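Local atomic coordinates of Lmo1076 protein (Listeria monocytogenes serovar 1/2a, PDB entry 5JQC), a protein that is a secreted putative autolysin, probably an amidase acting on the bacterial cell wall, of which this piece comprises three GW repeat domains. Residues A[183-188]-A[232-237]; A[195-200]-A[252-257]; A[226-231]-A[242-247]. All coordinates share one frame; numbering follows the deposited sequence.

Contact 1: A[183-188]-A[232-237]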
loop_
_atom_site.group_PDB
_atom_site.type_symbol
_atom_site.label_atom_id
_atom_site.label_comp_id
_atom_site.label_asym_id
_atom_site.label_seq_id
_atom_site.Cartn_x
_atom_site.Cartn_y
_atom_site.Cartn_z
ATOM N N GLN A 183 -11.794 19.676 0.765
ATOM C CA GLN A 183 -11.188 20.156 2.004
ATOM C C GLN A 183 -12.168 20.980 2.830
ATOM O O GLN A 183 -12.157 20.923 4.069
ATOM C CB GLN A 183 -9.951 20.973 1.666
ATOM C CG GLN A 183 -8.809 20.096 1.144
ATOM C CD GLN A 183 -7.755 20.878 0.393
ATOM O OE1 GLN A 183 -8.001 22.000 -0.063
ATOM N NE2 GLN A 183 -6.566 20.284 0.253
ATOM N N SER A 184 -13.014 21.763 2.161
ATOM C CA SER A 184 -14.039 22.537 2.837
ATOM C C SER A 184 -15.143 22.850 1.836
ATOM O O SER A 184 -14.951 22.790 0.611
ATOM C CB SER A 184 -13.469 23.829 3.443
ATOM O OG SER A 184 -13.007 24.681 2.399
ATOM N N GLN A 185 -16.312 23.170 2.378
ATOM C CA GLN A 185 -17.489 23.392 1.556
ATOM C C GLN A 185 -18.533 24.122 2.399
ATOM O O GLN A 185 -18.683 23.839 3.589
ATOM C CB GLN A 185 -18.035 22.062 1.047
ATOM C CG GLN A 185 -19.157 22.193 0.096
ATOM C CD GLN A 185 -19.819 20.858 -0.137
ATOM O OE1 GLN A 185 -20.906 20.785 -0.704
ATOM N NE2 GLN A 185 -19.168 19.787 0.316
ATOM N N SER A 186 -19.252 25.051 1.775
ATOM C CA SER A 186 -20.206 25.869 2.499
ATOM C C SER A 186 -21.286 26.327 1.536
ATOM O O SER A 186 -21.036 26.506 0.336
ATOM C CB SER A 186 -19.526 27.085 3.130
ATOM O OG SER A 186 -18.971 27.918 2.112
ATOM N N ASN A 187 -22.493 26.506 2.083
ATOM C CA ASN A 187 -23.592 27.109 1.341
ATOM C C ASN A 187 -23.448 28.624 1.349
ATOM O O ASN A 187 -23.034 29.216 2.346
ATOM C CB ASN A 187 -24.944 26.700 1.938
ATOM C CG ASN A 187 -25.169 25.192 1.903
ATOM O OD1 ASN A 187 -24.595 24.481 1.080
ATOM N ND2 ASN A 187 -26.015 24.704 2.790
ATOM N N VAL A 188 -23.762 29.248 0.219
ATOM C CA VAL A 188 -23.646 30.687 0.050
ATOM C C VAL A 188 -24.849 31.173 -0.751
ATOM O O VAL A 188 -25.708 30.388 -1.169
ATOM C CB VAL A 188 -22.330 31.096 -0.645
ATOM C CG1 VAL A 188 -21.113 30.647 0.168
ATOM C CG2 VAL A 188 -22.285 30.529 -2.055
ATOM N N LYS A 232 -23.218 27.289 -3.634
ATOM C CA LYS A 232 -22.239 26.575 -2.821
ATOM C C LYS A 232 -20.837 26.900 -3.300
ATOM O O LYS A 232 -20.623 27.179 -4.482
ATOM C CB LYS A 232 -22.424 25.048 -2.875
ATOM C CG LYS A 232 -23.707 24.530 -2.241
ATOM C CD LYS A 232 -23.515 23.124 -1.671
ATOM C CE LYS A 232 -24.229 22.053 -2.489
ATOM N NZ LYS A 232 -25.679 22.370 -2.650
ATOM N N GLN A 233 -19.882 26.833 -2.380
ATOM C CA GLN A 233 -18.470 26.878 -2.729
ATOM C C GLN A 233 -17.741 25.707 -2.082
ATOM O O GLN A 233 -18.088 25.252 -0.982
ATOM C CB GLN A 233 -17.809 28.190 -2.303
ATOM C CG GLN A 233 -17.471 28.252 -0.831
ATOM C CD GLN A 233 -16.761 29.530 -0.456
ATOM O OE1 GLN A 233 -16.195 30.220 -1.312
ATOM N NE2 GLN A 233 -16.790 29.858 0.826
ATOM N N ALA A 234 -16.720 25.218 -2.788
ATOM C CA ALA A 234 -15.929 24.079 -2.346
ATOM C C ALA A 234 -14.471 24.301 -2.733
ATOM O O ALA A 234 -14.173 24.863 -3.793
ATOM C CB ALA A 234 -16.450 22.770 -2.955
ATOM N N LYS A 235 -13.557 23.876 -1.860
ATOM C CA LYS A 235 -12.132 23.981 -2.151
ATOM C C LYS A 235 -11.501 22.596 -2.134
ATOM O O LYS A 235 -11.680 21.841 -1.172
ATOM C CB LYS A 235 -11.425 24.907 -1.148
ATOM C CG LYS A 235 -9.964 25.200 -1.491
ATOM C CD LYS A 235 -9.378 26.324 -0.633
ATOM C CE LYS A 235 -9.689 26.162 0.885
ATOM N NZ LYS A 235 -8.802 25.198 1.631
ATOM N N THR A 236 -10.796 22.253 -3.217
ATOM C CA THR A 236 -9.865 21.124 -3.244
ATOM C C THR A 236 -8.449 21.637 -3.481
ATOM O O THR A 236 -8.226 22.811 -3.811
ATOM C CB THR A 236 -10.199 20.102 -4.336
ATOM O OG1 THR A 236 -10.006 20.707 -5.623
ATOM C CG2 THR A 236 -11.603 19.590 -4.213
ATOM N N ALA A 237 -7.494 20.719 -3.332
ATOM C CA ALA A 237 -6.099 21.018 -3.623
ATOM C C ALA A 237 -5.915 21.678 -4.989
ATOM O O ALA A 237 -5.002 22.493 -5.156
ATOM C CB ALA A 237 -5.282 19.728 -3.547
#
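Two antiparallel strands of the last GW domain, an SH3-like fold, meet here: Ser184, Gln185, Ser186 and Asn187 pair in turn with Lys235, Ala234, Gln233 and Lys232, strand 184-194 being an outermost strand of the four-stranded sheet. Ser186 and Gln233 are a hydrogen-bonded pair joined in both directions, with Ser186 N to Gln233 O at 3.0 Å and a return bond from Gln233 N to Ser186 O. Their side chains add a third link on the face they share: Gln233 NE2 gives a hydrogen to Ser186 OG at 3.2 Å, the hydroxyl lying close to the plane of the amide. Both first torsions (Ser186 62°, Gln233 79°) hold OG and CG between the backbone N and the carbonyl carbon, and in this setting the extended glutamine brings NE2 to the hydroxyl. On the other face the aliphatic part of Lys232 runs alongside Asn187, CD coming 3.3 Å from Asn187 OD1, and passes Gln185 OE1 at 3.6 Å from the same CD. The lysine then bends so that NZ bonds Gln243 on the next strand, while Asn187 OD1 takes a bond from a glycerol. Val188 CG2 rests 3.7 Å from Lys232 N. At the start of the edge strand the pairing slips: Gln183 N bonds Lys235 O at 2.9 Å, while Lys235 N bonds Ser184 O at 3.0 Å. Gln183 and Ser184 thus both face Lys235, the signature of a classic beta bulge in an antiparallel sheet.

Contact 2: A[195-200]-A[252-257]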
loop_
_atom_site.group_PDB
_atom_site.type_symbol
_atom_site.label_atom_id
_atom_site.label_comp_id
_atom_site.label_asym_id
_atom_site.label_seq_id
_atom_site.Cartn_x
_atom_site.Cartn_y
_atom_site.Cartn_z
ATOM N N LEU A 195 -18.117 35.800 -17.106
ATOM C CA LEU A 195 -17.418 36.461 -18.201
ATOM C C LEU A 195 -16.198 35.624 -18.558
ATOM O O LEU A 195 -15.403 35.277 -17.676
ATOM C CB LEU A 195 -17.021 37.899 -17.826
ATOM C CG LEU A 195 -18.136 38.938 -17.587
ATOM C CD1 LEU A 195 -17.577 40.239 -17.002
ATOM C CD2 LEU A 195 -18.938 39.224 -18.862
ATOM N N ASN A 196 -16.072 35.292 -19.845
ATOM C CA ASN A 196 -14.995 34.467 -20.414
ATOM C C ASN A 196 -14.742 33.214 -19.565
ATOM O O ASN A 196 -13.753 33.087 -18.838
ATOM C CB ASN A 196 -13.706 35.282 -20.612
ATOM C CG ASN A 196 -13.252 35.336 -22.083
ATOM O OD1 ASN A 196 -13.578 34.457 -22.884
ATOM N ND2 ASN A 196 -12.491 36.374 -22.432
ATOM N N ALA A 197 -15.684 32.278 -19.699
ATOM C CA ALA A 197 -15.608 30.972 -19.061
ATOM C C ALA A 197 -15.325 29.852 -20.059
ATOM O O ALA A 197 -15.477 28.674 -19.718
ATOM C CB ALA A 197 -16.900 30.678 -18.303
ATOM N N ASP A 198 -14.936 30.199 -21.294
ATOM C CA ASP A 198 -14.634 29.178 -22.296
ATOM C C ASP A 198 -13.528 28.246 -21.817
ATOM O O ASP A 198 -13.595 27.028 -22.031
ATOM C CB ASP A 198 -14.228 29.833 -23.621
ATOM C CG ASP A 198 -15.151 30.969 -24.033
ATOM O OD1 ASP A 198 -15.451 31.839 -23.187
ATOM O OD2 ASP A 198 -15.571 30.993 -25.212
ATOM N N LYS A 199 -12.511 28.803 -21.145
ATOM C CA LYS A 199 -11.351 28.048 -20.684
ATOM C C LYS A 199 -11.687 27.028 -19.605
ATOM O O LYS A 199 -10.877 26.122 -19.366
ATOM C CB LYS A 199 -10.258 29.006 -20.163
ATOM C CG LYS A 199 -10.739 30.227 -19.343
ATOM C CD LYS A 199 -9.591 30.893 -18.528
ATOM C CE LYS A 199 -8.463 31.487 -19.385
ATOM N NZ LYS A 199 -8.652 32.925 -19.836
ATOM N N HIS A 200 -12.844 27.146 -18.956
ATOM C CA HIS A 200 -13.218 26.286 -17.845
ATOM C C HIS A 200 -14.371 25.374 -18.236
ATOM O O HIS A 200 -15.071 25.592 -19.226
ATOM C CB HIS A 200 -13.587 27.127 -16.627
ATOM C CG HIS A 200 -12.531 28.111 -16.243
ATOM N ND1 HIS A 200 -12.575 29.433 -16.628
ATOM C CD2 HIS A 200 -11.395 27.963 -15.525
ATOM C CE1 HIS A 200 -11.523 30.064 -16.137
ATOM N NE2 HIS A 200 -10.786 29.193 -15.473
ATOM N N GLY A 252 -24.359 23.250 -12.349
ATOM C CA GLY A 252 -23.245 22.388 -12.000
ATOM C C GLY A 252 -22.191 23.192 -11.264
ATOM O O GLY A 252 -22.480 24.269 -10.734
ATOM N N TRP A 253 -20.969 22.663 -11.242
ATOM C CA TRP A 253 -19.853 23.310 -10.559
ATOM C C TRP A 253 -18.866 23.886 -11.571
ATOM O O TRP A 253 -18.629 23.304 -12.632
ATOM C CB TRP A 253 -19.121 22.324 -9.651
ATOM C CG TRP A 253 -19.899 21.797 -8.472
ATOM C CD1 TRP A 253 -20.785 20.751 -8.469
ATOM C CD2 TRP A 253 -19.800 22.245 -7.107
ATOM N NE1 TRP A 253 -21.260 20.541 -7.188
ATOM C CE2 TRP A 253 -20.668 21.444 -6.337
ATOM C CE3 TRP A 253 -19.072 23.257 -6.468
ATOM C CZ2 TRP A 253 -20.836 21.636 -4.952
ATOM C CZ3 TRP A 253 -19.238 23.441 -5.098
ATOM C CH2 TRP A 253 -20.103 22.630 -4.357
HETATM N N MSE A 254 -18.270 25.027 -11.234
HETATM C CA MSE A 254 -17.255 25.593 -12.124
HETATM C C MSE A 254 -16.214 26.372 -11.357
HETATM O O MSE A 254 -16.508 26.943 -10.307
HETATM C CB MSE A 254 -17.892 26.492 -13.188
HETATM C CG MSE A 254 -16.937 26.905 -14.306
HETATM SE SE MSE A 254 -17.939 27.499 -15.864
HETATM C CE MSE A 254 -18.981 28.895 -14.989
ATOM N N ASP A 255 -14.995 26.370 -11.893
ATOM C CA ASP A 255 -13.888 27.092 -11.286
ATOM C C ASP A 255 -14.293 28.524 -10.968
ATOM O O ASP A 255 -15.010 29.168 -11.740
ATOM C CB ASP A 255 -12.688 27.081 -12.231
ATOM C CG ASP A 255 -11.435 27.612 -11.575
ATOM O OD1 ASP A 255 -11.280 28.852 -11.529
ATOM O OD2 ASP A 255 -10.616 26.793 -11.096
ATOM N N TYR A 256 -13.816 29.028 -9.826
ATOM C CA TYR A 256 -14.269 30.336 -9.354
ATOM C C TYR A 256 -13.822 31.469 -10.275
ATOM O O TYR A 256 -14.459 32.531 -10.300
ATOM C CB TYR A 256 -13.767 30.600 -7.933
ATOM C CG TYR A 256 -12.344 31.072 -7.913
ATOM C CD1 TYR A 256 -11.303 30.171 -8.066
ATOM C CD2 TYR A 256 -12.037 32.421 -7.760
ATOM C CE1 TYR A 256 -9.987 30.591 -8.057
ATOM C CE2 TYR A 256 -10.723 32.858 -7.750
ATOM C CZ TYR A 256 -9.698 31.934 -7.899
ATOM O OH TYR A 256 -8.378 32.340 -7.897
ATOM N N ARG A 257 -12.736 31.280 -11.027
ATOM C CA ARG A 257 -12.264 32.349 -11.902
ATOM C C ARG A 257 -13.226 32.631 -13.049
ATOM O O ARG A 257 -13.165 33.716 -13.638
ATOM C CB ARG A 257 -10.873 32.013 -12.442
ATOM C CG ARG A 257 -9.808 31.958 -11.359
ATOM C CD ARG A 257 -8.551 31.264 -11.853
ATOM N NE ARG A 257 -8.793 29.899 -12.332
ATOM C CZ ARG A 257 -7.831 29.005 -12.577
ATOM N NH1 ARG A 257 -6.559 29.326 -12.382
ATOM N NH2 ARG A 257 -8.137 27.785 -13.012
#
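His200 closes a type I beta turn, Ala197 to His200, which lays the loop 195-200 against the end of the last long strand of this SH3-like GW domain and the 3-10 turn after it. The turn is held by His200 N bonding Ala197 O at 3.1 Å, and Asn224 OD1 accepts from Ala197 N. Apolar contact comes first. Selenomethionine Met254, CG anti to its own N (chi1 -169°), sends its side chain toward the loop: SE lies 4.1 Å from Ala197 CB, and CG is equally far from His200 CB. Met254 also touches Phe244 and Phe259, and is itself buried. The imidazole makes the remaining contacts by van der Waals approach. CD2 comes 3.6 Å from Asp255 CB, the ring and carboxylate planes being only 11° apart, while Arg257 brings NH2 to the ring edge, in plane. The polar bonds belong to segment 252-257 itself. Asp255 and Arg257 form an Asx turn with a salt bridge: Asp255 OD1 accepts from Arg257 N at 2.9 Å and, from the opposite face of the carboxylate, from Arg257 NE at 2.8 Å.

Contact 3: A[226-231]-A[242-247]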
loop_
_atom_site.group_PDB
_atom_site.type_symbol
_atom_site.label_atom_id
_atom_site.label_comp_id
_atom_site.label_asym_id
_atom_site.label_seq_id
_atom_site.Cartn_x
_atom_site.Cartn_y
_atom_site.Cartn_z
ATOM N N LYS A 226 -23.694 36.176 -18.561
ATOM C CA LYS A 226 -24.932 35.693 -17.965
ATOM C C LYS A 226 -24.844 35.864 -16.456
ATOM O O LYS A 226 -23.819 35.527 -15.853
ATOM C CB LYS A 226 -25.170 34.223 -18.323
ATOM C CG LYS A 226 -26.605 33.876 -18.638
ATOM C CD LYS A 226 -27.080 34.614 -19.872
ATOM C CE LYS A 226 -28.542 34.319 -20.150
ATOM N NZ LYS A 226 -29.017 35.008 -21.380
ATOM N N LYS A 227 -25.905 36.395 -15.850
ATOM C CA LYS A 227 -25.946 36.559 -14.399
ATOM C C LYS A 227 -26.438 35.268 -13.752
ATOM O O LYS A 227 -27.456 34.703 -14.167
ATOM C CB LYS A 227 -26.844 37.735 -14.011
ATOM N N VAL A 228 -25.701 34.786 -12.749
ATOM C CA VAL A 228 -26.011 33.495 -12.142
ATOM C C VAL A 228 -26.143 33.630 -10.632
ATOM O O VAL A 228 -25.874 34.691 -10.054
ATOM C CB VAL A 228 -24.943 32.437 -12.481
ATOM C CG1 VAL A 228 -24.800 32.271 -13.989
ATOM C CG2 VAL A 228 -23.611 32.809 -11.839
ATOM N N LYS A 229 -26.534 32.533 -9.990
ATOM C CA LYS A 229 -26.652 32.454 -8.541
ATOM C C LYS A 229 -25.716 31.366 -8.022
ATOM O O LYS A 229 -25.942 30.179 -8.282
ATOM C CB LYS A 229 -28.090 32.160 -8.142
ATOM C CG LYS A 229 -28.352 32.413 -6.706
ATOM C CD LYS A 229 -29.832 32.514 -6.501
ATOM C CE LYS A 229 -30.120 33.259 -5.235
ATOM N NZ LYS A 229 -29.277 34.489 -5.172
ATOM N N VAL A 230 -24.682 31.766 -7.286
ATOM C CA VAL A 230 -23.758 30.820 -6.664
ATOM C C VAL A 230 -24.333 30.382 -5.320
ATOM O O VAL A 230 -24.438 31.190 -4.390
ATOM C CB VAL A 230 -22.369 31.448 -6.489
ATOM C CG1 VAL A 230 -21.393 30.426 -5.927
ATOM C CG2 VAL A 230 -21.865 32.008 -7.812
ATOM N N ILE A 231 -24.703 29.098 -5.213
ATOM C CA ILE A 231 -25.305 28.572 -3.986
ATOM C C ILE A 231 -24.326 27.802 -3.093
ATOM O O ILE A 231 -24.589 27.667 -1.890
ATOM C CB ILE A 231 -26.527 27.679 -4.298
ATOM C CG1 ILE A 231 -26.110 26.442 -5.098
ATOM C CG2 ILE A 231 -27.603 28.472 -5.042
ATOM C CD1 ILE A 231 -27.256 25.533 -5.515
ATOM N N TYR A 242 -17.462 26.814 -7.693
ATOM C CA TYR A 242 -18.751 27.392 -7.337
ATOM C C TYR A 242 -19.848 26.538 -7.948
ATOM O O TYR A 242 -19.773 26.190 -9.127
ATOM C CB TYR A 242 -18.870 28.836 -7.836
ATOM C CG TYR A 242 -18.025 29.809 -7.066
ATOM C CD1 TYR A 242 -17.455 29.435 -5.866
ATOM C CD2 TYR A 242 -17.804 31.101 -7.528
ATOM C CE1 TYR A 242 -16.689 30.306 -5.136
ATOM C CE2 TYR A 242 -17.025 31.989 -6.800
ATOM C CZ TYR A 242 -16.471 31.579 -5.602
ATOM O OH TYR A 242 -15.698 32.432 -4.843
ATOM N N GLN A 243 -20.860 26.196 -7.158
ATOM C CA GLN A 243 -22.065 25.592 -7.707
ATOM C C GLN A 243 -23.022 26.733 -8.029
ATOM O O GLN A 243 -23.280 27.580 -7.170
ATOM C CB GLN A 243 -22.688 24.588 -6.734
ATOM C CG GLN A 243 -23.684 23.636 -7.418
ATOM C CD GLN A 243 -24.419 22.732 -6.438
ATOM O OE1 GLN A 243 -24.806 23.164 -5.355
ATOM N NE2 GLN A 243 -24.619 21.476 -6.814
ATOM N N PHE A 244 -23.502 26.796 -9.272
ATOM C CA PHE A 244 -24.265 27.958 -9.698
ATOM C C PHE A 244 -25.599 27.546 -10.313
ATOM O O PHE A 244 -25.833 26.379 -10.651
ATOM C CB PHE A 244 -23.453 28.840 -10.666
ATOM C CG PHE A 244 -23.184 28.214 -12.018
ATOM C CD1 PHE A 244 -22.072 27.409 -12.216
ATOM C CD2 PHE A 244 -24.023 28.466 -13.101
ATOM C CE1 PHE A 244 -21.816 26.838 -13.460
ATOM C CE2 PHE A 244 -23.770 27.904 -14.352
ATOM C CZ PHE A 244 -22.664 27.089 -14.530
ATOM N N GLN A 245 -26.483 28.541 -10.440
ATOM C CA GLN A 245 -27.840 28.357 -10.943
ATOM C C GLN A 245 -28.165 29.399 -12.004
ATOM O O GLN A 245 -27.823 30.579 -11.865
ATOM C CB GLN A 245 -28.875 28.472 -9.822
ATOM C CG GLN A 245 -28.858 27.357 -8.813
ATOM C CD GLN A 245 -29.957 27.530 -7.785
ATOM O OE1 GLN A 245 -30.357 28.656 -7.465
ATOM N NE2 GLN A 245 -30.465 26.415 -7.270
ATOM N N VAL A 246 -28.829 28.954 -13.061
ATOM C CA VAL A 246 -29.482 29.842 -14.012
ATOM C C VAL A 246 -30.940 29.414 -14.091
ATOM O O VAL A 246 -31.249 28.223 -13.958
ATOM C CB VAL A 246 -28.815 29.820 -15.405
ATOM C CG1 VAL A 246 -27.317 30.057 -15.276
ATOM C CG2 VAL A 246 -29.104 28.512 -16.139
ATOM N N ASN A 247 -31.837 30.386 -14.275
ATOM C CA ASN A 247 -33.284 30.144 -14.241
ATOM C C ASN A 247 -33.696 29.415 -12.961
ATOM O O ASN A 247 -34.628 28.602 -12.973
ATOM C CB ASN A 247 -33.769 29.360 -15.473
ATOM C CG ASN A 247 -33.397 30.034 -16.790
ATOM O OD1 ASN A 247 -33.168 31.245 -16.845
ATOM N ND2 ASN A 247 -33.342 29.243 -17.865
#
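Val230 and Phe244 sit opposite each other as a non-hydrogen-bonded pair in the antiparallel hairpin of strands 226-236 and 239-246, both side chains on its inner, buried face. Val230 CG1 reaches across to Tyr242 CB at 3.5 Å and brushes the root of the tyrosine ring; with chi1 at -176° this methyl is anti to the backbone N. Two residues back along the strand, Val228 CG1 does double duty, touching Val246 CG1 at 3.6 Å and Phe244 CD2 at 4.0 Å.

The opposite face carries longer, more polar chains. Lys229 and Gln245 run side by side, pointing the same way, and Ile231 crosses Gln245 at about a right angle, its CG2 3.7 Å from Gln245 OE1. Ile231 CD1 also comes within 3.4 Å of Gln243 OE1. The backbone sets this register: Lys229 N bonds Gln245 O at 3.0 Å, Gln245 N returns a weak bond to Lys229 O, and Ile231 N bonds Gln243 O at 2.9 Å.

Further out, Trp190 meets the Tyr242 ring, and Tyr223 the Phe244 ring, edge-to-face, and Phe259 leans on Tyr242 and Val228. The chemistry thus divides by face: Val228, Val230 and Phe244, all buried, meet their neighbours across the hairpin through apolar side-chain contacts, whereas the polar ends on the other side find partners beyond the pair of segments, Lys229 NZ bonding Asn189 and Asn191, Gln243 OE1 bonding Lys232 NZ, and Gln245 NE2 making a weak bond to Thr250 OG1.

All three contacts lie in the C-terminal GW domain, the last of three strung along the chain, and all reach its four-stranded antiparallel sheet, ordered 184-194, 226-236, 239-246, 249-255. Contact 1 joins the first two strands and contact 3 the middle two, so both use strand 226-236; their centres are about 15 Å apart. Contact 2 brings the loop after the first strand against the end of the fourth, its centre about 11 Å from that of contact 3 and 16 Å from that of contact 1. In sequence contact 3 is nested inside the span closed by contact 2, while contact 1 crosses both. Contacts 1 and 3 thus join neighbouring strands within the sheet, and contact 2 links early and late parts of the domain.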